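Local structure of response regulator (Colwellia psychrerythraea, 3EQZ) at residues 5-9 and 39-45; 48-54 and 75-81. The protein belongs to the response regulators, built on a CheY-like receiver domain of the kind that generally acts as a switch in two-component signalling. One frame throughout, in Å; residues are numbered along the deposited sequence.

Contact 1: residues 5-9 and 39-45; sequences RVFIV and FLTLSLN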
loop_
_atom_site.group_PDB
_atom_site.type_symbol
_atom_site.label_atom_id
_atom_site.label_comp_id
_atom_site.label_asym_id
_atom_site.label_seq_id
_atom_site.Cartn_x
_atom_site.Cartn_y
_atom_site.Cartn_z
ATOM N N ARG B 5 4.837 -4.468 -31.980
ATOM C CA ARG B 5 5.071 -5.782 -31.413
ATOM C C ARG B 5 4.462 -5.833 -29.992
ATOM O O ARG B 5 4.627 -4.883 -29.210
ATOM C CB ARG B 5 6.567 -6.110 -31.402
ATOM C CG ARG B 5 7.252 -6.051 -32.808
ATOM C CD ARG B 5 8.722 -6.565 -32.756
ATOM N NE ARG B 5 9.526 -5.792 -31.795
ATOM C CZ ARG B 5 10.816 -6.033 -31.532
ATOM N NH1 ARG B 5 11.443 -7.008 -32.177
ATOM N NH2 ARG B 5 11.485 -5.314 -30.643
ATOM N N VAL B 6 3.748 -6.910 -29.690
ATOM C CA VAL B 6 3.259 -7.166 -28.328
ATOM C C VAL B 6 3.978 -8.426 -27.868
ATOM O O VAL B 6 4.067 -9.383 -28.631
ATOM C CB VAL B 6 1.740 -7.357 -28.278
ATOM C CG1 VAL B 6 1.270 -7.658 -26.847
ATOM C CG2 VAL B 6 1.034 -6.115 -28.828
ATOM N N PHE B 7 4.550 -8.404 -26.673
ATOM C CA PHE B 7 5.197 -9.590 -26.093
ATOM C C PHE B 7 4.417 -9.982 -24.878
ATOM O O PHE B 7 4.261 -9.154 -23.955
ATOM C CB PHE B 7 6.637 -9.269 -25.692
ATOM C CG PHE B 7 7.509 -8.913 -26.876
ATOM C CD1 PHE B 7 8.134 -9.912 -27.629
ATOM C CD2 PHE B 7 7.689 -7.594 -27.261
ATOM C CE1 PHE B 7 8.936 -9.599 -28.765
ATOM C CE2 PHE B 7 8.503 -7.266 -28.401
ATOM C CZ PHE B 7 9.112 -8.274 -29.154
ATOM N N ILE B 8 3.921 -11.208 -24.878
ATOM C CA ILE B 8 3.213 -11.763 -23.750
ATOM C C ILE B 8 4.171 -12.653 -22.952
ATOM O O ILE B 8 4.717 -13.624 -23.498
ATOM C CB ILE B 8 2.013 -12.645 -24.186
ATOM C CG1 ILE B 8 1.004 -11.795 -24.943
ATOM C CG2 ILE B 8 1.345 -13.337 -22.938
ATOM C CD1 ILE B 8 -0.022 -12.580 -25.759
ATOM N N VAL B 9 4.369 -12.311 -21.676
ATOM C CA VAL B 9 5.294 -13.047 -20.813
ATOM C C VAL B 9 4.520 -13.676 -19.627
ATOM O O VAL B 9 4.042 -12.990 -18.710
ATOM C CB VAL B 9 6.441 -12.141 -20.355
ATOM C CG1 VAL B 9 7.549 -12.943 -19.680
ATOM C CG2 VAL B 9 6.951 -11.302 -21.555
ATOM N N PHE B 39 12.799 -14.325 -22.836
ATOM C CA PHE B 39 12.289 -13.007 -23.184
ATOM C C PHE B 39 13.321 -11.945 -22.853
ATOM O O PHE B 39 13.468 -10.963 -23.574
ATOM C CB PHE B 39 10.986 -12.718 -22.454
ATOM C CG PHE B 39 10.608 -11.257 -22.471
ATOM C CD1 PHE B 39 10.045 -10.685 -23.608
ATOM C CD2 PHE B 39 10.772 -10.479 -21.345
ATOM C CE1 PHE B 39 9.680 -9.341 -23.634
ATOM C CE2 PHE B 39 10.421 -9.155 -21.346
ATOM C CZ PHE B 39 9.864 -8.585 -22.498
ATOM N N LEU B 40 14.062 -12.159 -21.782
ATOM C CA LEU B 40 15.013 -11.139 -21.305
ATOM C C LEU B 40 16.251 -10.962 -22.184
ATOM O O LEU B 40 17.059 -10.074 -21.950
ATOM C CB LEU B 40 15.417 -11.419 -19.859
ATOM C CG LEU B 40 14.315 -11.170 -18.817
ATOM C CD1 LEU B 40 14.799 -11.385 -17.402
ATOM C CD2 LEU B 40 13.751 -9.749 -18.997
ATOM N N THR B 41 16.404 -11.787 -23.207
ATOM C CA THR B 41 17.558 -11.637 -24.098
ATOM C C THR B 41 17.223 -10.594 -25.144
ATOM O O THR B 41 18.120 -10.056 -25.814
ATOM C CB THR B 41 17.921 -12.983 -24.817
ATOM O OG1 THR B 41 16.822 -13.415 -25.633
ATOM C CG2 THR B 41 18.249 -14.092 -23.792
ATOM N N LEU B 42 15.926 -10.290 -25.276
ATOM C CA LEU B 42 15.462 -9.356 -26.317
ATOM C C LEU B 42 15.739 -7.917 -25.946
ATOM O O LEU B 42 15.732 -7.561 -24.773
ATOM C CB LEU B 42 13.960 -9.501 -26.556
ATOM C CG LEU B 42 13.474 -10.837 -27.093
ATOM C CD1 LEU B 42 11.990 -10.809 -27.267
ATOM C CD2 LEU B 42 14.192 -11.091 -28.406
ATOM N N SER B 43 15.980 -7.072 -26.940
ATOM C CA SER B 43 16.090 -5.632 -26.637
ATOM C C SER B 43 14.871 -4.918 -27.257
ATOM O O SER B 43 14.530 -5.106 -28.411
ATOM C CB SER B 43 17.447 -5.008 -27.073
ATOM O OG SER B 43 18.541 -5.345 -26.192
ATOM N N LEU B 44 14.187 -4.142 -26.448
ATOM C CA LEU B 44 12.894 -3.671 -26.832
ATOM C C LEU B 44 12.886 -2.211 -27.258
ATOM O O LEU B 44 13.751 -1.443 -26.867
ATOM C CB LEU B 44 11.959 -3.901 -25.654
ATOM C CG LEU B 44 12.132 -5.346 -25.196
ATOM C CD1 LEU B 44 11.618 -5.516 -23.783
ATOM C CD2 LEU B 44 11.463 -6.309 -26.189
ATOM N N ASN B 45 11.887 -1.837 -28.049
ATOM C CA ASN B 45 11.790 -0.473 -28.507
ATOM C C ASN B 45 10.675 0.292 -27.805
ATOM O O ASN B 45 9.816 -0.270 -27.156
ATOM C CB ASN B 45 11.578 -0.415 -30.033
ATOM C CG ASN B 45 12.449 -1.399 -30.775
ATOM O OD1 ASN B 45 13.678 -1.406 -30.601
ATOM N ND2 ASN B 45 11.811 -2.275 -31.585
#

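Contact 2: residues 48-54 and 75-81; sequences DIIILDL and ASLILIS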
loop_
_atom_site.group_PDB
_atom_site.type_symbol
_atom_site.label_atom_id
_atom_site.label_comp_id
_atom_site.label_asym_id
_atom_site.label_seq_id
_atom_site.Cartn_x
_atom_site.Cartn_y
_atom_site.Cartn_z
ATOM N N ASP B 48 7.250 -1.040 -28.575
ATOM C CA ASP B 48 6.871 -2.374 -28.104
ATOM C C ASP B 48 5.933 -2.275 -26.856
ATOM O O ASP B 48 6.042 -1.330 -26.049
ATOM C CB ASP B 48 8.111 -3.232 -27.791
ATOM C CG ASP B 48 9.005 -3.468 -29.049
ATOM O OD1 ASP B 48 8.476 -3.519 -30.211
ATOM O OD2 ASP B 48 10.244 -3.586 -28.881
ATOM N N ILE B 49 5.016 -3.220 -26.748
ATOM C CA ILE B 49 4.102 -3.346 -25.612
ATOM C C ILE B 49 4.336 -4.712 -24.945
ATOM O O ILE B 49 4.343 -5.742 -25.608
ATOM C CB ILE B 49 2.667 -3.318 -26.077
ATOM C CG1 ILE B 49 2.352 -1.947 -26.711
ATOM C CG2 ILE B 49 1.736 -3.595 -24.883
ATOM C CD1 ILE B 49 1.230 -2.058 -27.807
ATOM N N ILE B 50 4.574 -4.716 -23.648
ATOM C CA ILE B 50 4.878 -5.957 -22.929
ATOM C C ILE B 50 3.711 -6.229 -21.990
ATOM O O ILE B 50 3.347 -5.355 -21.187
ATOM C CB ILE B 50 6.142 -5.822 -22.076
ATOM C CG1 ILE B 50 7.333 -5.407 -22.970
ATOM C CG2 ILE B 50 6.396 -7.090 -21.250
ATOM C CD1 ILE B 50 8.525 -4.890 -22.131
ATOM N N ILE B 51 3.115 -7.405 -22.098
ATOM C CA ILE B 51 2.105 -7.820 -21.131
ATOM C C ILE B 51 2.769 -8.828 -20.232
ATOM O O ILE B 51 3.175 -9.900 -20.679
ATOM C CB ILE B 51 0.837 -8.382 -21.803
ATOM C CG1 ILE B 51 0.246 -7.350 -22.794
ATOM C CG2 ILE B 51 -0.178 -8.896 -20.771
ATOM C CD1 ILE B 51 -0.967 -7.926 -23.626
ATOM N N LEU B 52 2.907 -8.460 -18.959
ATOM C CA LEU B 52 3.713 -9.229 -18.023
ATOM C C LEU B 52 2.849 -9.815 -16.898
ATOM O O LEU B 52 2.234 -9.045 -16.125
ATOM C CB LEU B 52 4.837 -8.369 -17.429
ATOM C CG LEU B 52 5.740 -9.035 -16.330
ATOM C CD1 LEU B 52 6.445 -10.339 -16.836
ATOM C CD2 LEU B 52 6.801 -8.066 -15.725
ATOM N N ASP B 53 2.760 -11.154 -16.822
ATOM C CA ASP B 53 2.097 -11.773 -15.678
ATOM C C ASP B 53 3.118 -11.801 -14.557
ATOM O O ASP B 53 4.248 -12.147 -14.805
ATOM C CB ASP B 53 1.553 -13.200 -15.967
ATOM C CG ASP B 53 0.699 -13.765 -14.780
ATOM O OD1 ASP B 53 -0.563 -13.782 -14.877
ATOM O OD2 ASP B 53 1.272 -14.144 -13.733
ATOM N N LEU B 54 2.723 -11.425 -13.335
ATOM C CA LEU B 54 3.668 -11.353 -12.234
ATOM C C LEU B 54 4.100 -12.744 -11.806
ATOM O O LEU B 54 5.107 -12.901 -11.154
ATOM C CB LEU B 54 3.070 -10.642 -11.018
ATOM C CG LEU B 54 2.805 -9.143 -11.133
ATOM C CD1 LEU B 54 2.291 -8.647 -9.782
ATOM C CD2 LEU B 54 4.019 -8.350 -11.598
ATOM N N ALA B 75 9.938 0.406 -23.361
ATOM C CA ALA B 75 8.728 -0.241 -23.851
ATOM C C ALA B 75 7.529 0.064 -22.929
ATOM O O ALA B 75 7.717 0.375 -21.790
ATOM C CB ALA B 75 8.931 -1.784 -23.962
ATOM N N SER B 76 6.309 0.011 -23.452
ATOM C CA SER B 76 5.114 0.162 -22.596
ATOM C C SER B 76 4.905 -1.161 -21.905
ATOM O O SER B 76 5.102 -2.244 -22.519
ATOM C CB SER B 76 3.868 0.480 -23.406
ATOM O OG SER B 76 4.023 1.694 -24.094
ATOM N N LEU B 77 4.471 -1.086 -20.643
ATOM C CA LEU B 77 4.301 -2.263 -19.832
ATOM C C LEU B 77 2.884 -2.392 -19.255
ATOM O O LEU B 77 2.321 -1.419 -18.696
ATOM C CB LEU B 77 5.354 -2.260 -18.725
ATOM C CG LEU B 77 5.483 -3.427 -17.760
ATOM C CD1 LEU B 77 5.846 -4.653 -18.518
ATOM C CD2 LEU B 77 6.547 -3.083 -16.700
ATOM N N ILE B 78 2.316 -3.586 -19.390
ATOM C CA ILE B 78 1.025 -3.925 -18.763
ATOM C C ILE B 78 1.265 -5.072 -17.789
ATOM O O ILE B 78 1.938 -6.024 -18.140
ATOM C CB ILE B 78 -0.012 -4.380 -19.795
ATOM C CG1 ILE B 78 -0.356 -3.217 -20.735
ATOM C CG2 ILE B 78 -1.222 -4.938 -19.107
ATOM C CD1 ILE B 78 -0.944 -3.608 -22.142
ATOM N N LEU B 79 0.775 -4.950 -16.551
ATOM C CA LEU B 79 1.020 -5.950 -15.558
ATOM C C LEU B 79 -0.243 -6.685 -15.229
ATOM O O LEU B 79 -1.301 -6.089 -15.092
ATOM C CB LEU B 79 1.581 -5.345 -14.283
ATOM C CG LEU B 79 2.812 -4.474 -14.425
ATOM C CD1 LEU B 79 3.048 -3.797 -13.062
ATOM C CD2 LEU B 79 4.074 -5.335 -14.858
ATOM N N ILE B 80 -0.128 -7.990 -15.063
ATOM C CA ILE B 80 -1.297 -8.800 -14.784
ATOM C C ILE B 80 -1.065 -9.673 -13.590
ATOM O O ILE B 80 0.026 -10.208 -13.434
ATOM C CB ILE B 80 -1.678 -9.647 -15.986
ATOM C CG1 ILE B 80 -1.864 -8.701 -17.215
ATOM C CG2 ILE B 80 -3.004 -10.409 -15.631
ATOM C CD1 ILE B 80 -2.570 -9.309 -18.392
ATOM N N SER B 81 -2.087 -9.762 -12.721
ATOM C CA SER B 81 -2.012 -10.573 -11.485
ATOM C C SER B 81 -3.299 -10.475 -10.676
ATOM O O SER B 81 -4.096 -9.562 -10.905
ATOM C CB SER B 81 -0.876 -10.022 -10.596
ATOM O OG SER B 81 -0.416 -11.021 -9.702
HETATM O O HOH W 1 4.892 1.252 -26.570
#

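Contact 1: residues 5-9 and 39-45
Val-9 and Phe-39 make the tight end of this contact: the CG2 methyl of Val-9 sits squarely over one face of the Phe-39 ring, 3.7 Å from its centroid and 8° off the ring normal, a CH-pi contact. Phe-39 swings its ring into that position with CG trans to the backbone N (chi1 164°). Its CE1 corner also reaches the chain of Phe-7, 3.7 Å from Phe-7 CB. Phe-7 is in turn held from the loop by two leucines. CD1 of Leu-42 approaches Phe-7 CE1 at 3.6 Å, while CD2 of Leu-44 comes in obliquely, an off-centre CH-pi contact 4.3 Å from the centroid of the Phe-7 ring. This end is all apolar side chains, and no hydrogen bond crosses between the segments anywhere in the contact. Toward Arg-5 the contact is looser and reaches solvent. There the guanidinium and the Asn-45 amide lie nearly parallel, 10° apart, but Arg-5 NH2 and Asn-45 ND2 are both donors, and NH2 finds its salt-bridge partner in Asp-48. Phe-7 CZ lies against one guanidinium face, linking the apolar part to the exposed charge. Strand 6-9 thus meets the loop following helix 36-39 on one side of the parallel sheet, with Phe-33 of strand 30-33 touching Phe-7 and Leu-42, and Ile-50 of strand 49-53 touching Phe-39 and Leu-44.

Contact 2: residues 48-54 and 75-81
With CG1 of Ile-51 and of Ile-80 both opposite the carbonyl carbon (chi1 -56° and -55°), Ile-51 turns its CG2 branch and Ile-80 its CD1 end into the same spot, where Ile-51 CG2 and Ile-80 CD1 are only 3.4 Å apart, closer than usual for two methyls. Ile-78 fits in beside them: it runs alongside Ile-51, and its CD1 reaches across to CG2 of Ile-49 at 3.8 Å. The other sheet face is built from Ile-50, Leu-52, Leu-77 and Leu-79. Here the trans chi1 of Leu-77 (-176°) brings its CD1 to 3.7 Å from Ile-50 CG2, and CD1 of Ile-50 touches the methyl of Ala-75. Between the faces, strands 49-53 and 76-81 run parallel, joined by six backbone hydrogen bonds from Ser-76 N to Asp-48 O through to Leu-54 N to Ile-80 O. The middle pair is short and straight: Ile-78 N to Ile-50 O and Leu-52 N to Ile-78 O are each 2.7 Å. At the Asp-48 end a water gives a proton to Asp-48 O and accepts one from Ser-76 OG, so Asp-48 O takes two donors. Beyond the last bond, Leu-54 CD1 packs on Ser-81 CB at 3.5 Å. Helix 60-70 lies against Ile-50 and Leu-52, completing a beta-alpha-beta unit. Both carboxylate oxygens of Asp-53 are engaged, OD1 by Lys-108 and OD2 by Met-55 N, which holds the group at the C-terminal end of the strand, where receiver domains generally have their active site.

In the fold
The two contacts follow one another along the chain, contact 1 closing before contact 2 opens, and their centres are about 10 Å apart. They share the parallel sheet, in which strand 6-9 lies next to strand 49-53 and strand 76-81 follows on its far side; these three are the middle strands of a five-stranded sheet of order 2-1-3-4-5, the receiver fold, with 30-33 and 101-107 outermost. Contact 2 is at the centre of the chain, whereas contact 1 reaches its surface. Besides the salt bridge at Asp-48, a probable hydrogen bond from Ile-51 N to Phe-7 O and packing of Asn-45 O on Ala-75 CB join them. The loop at 39-45 is thereby tied to the central strands of the domain.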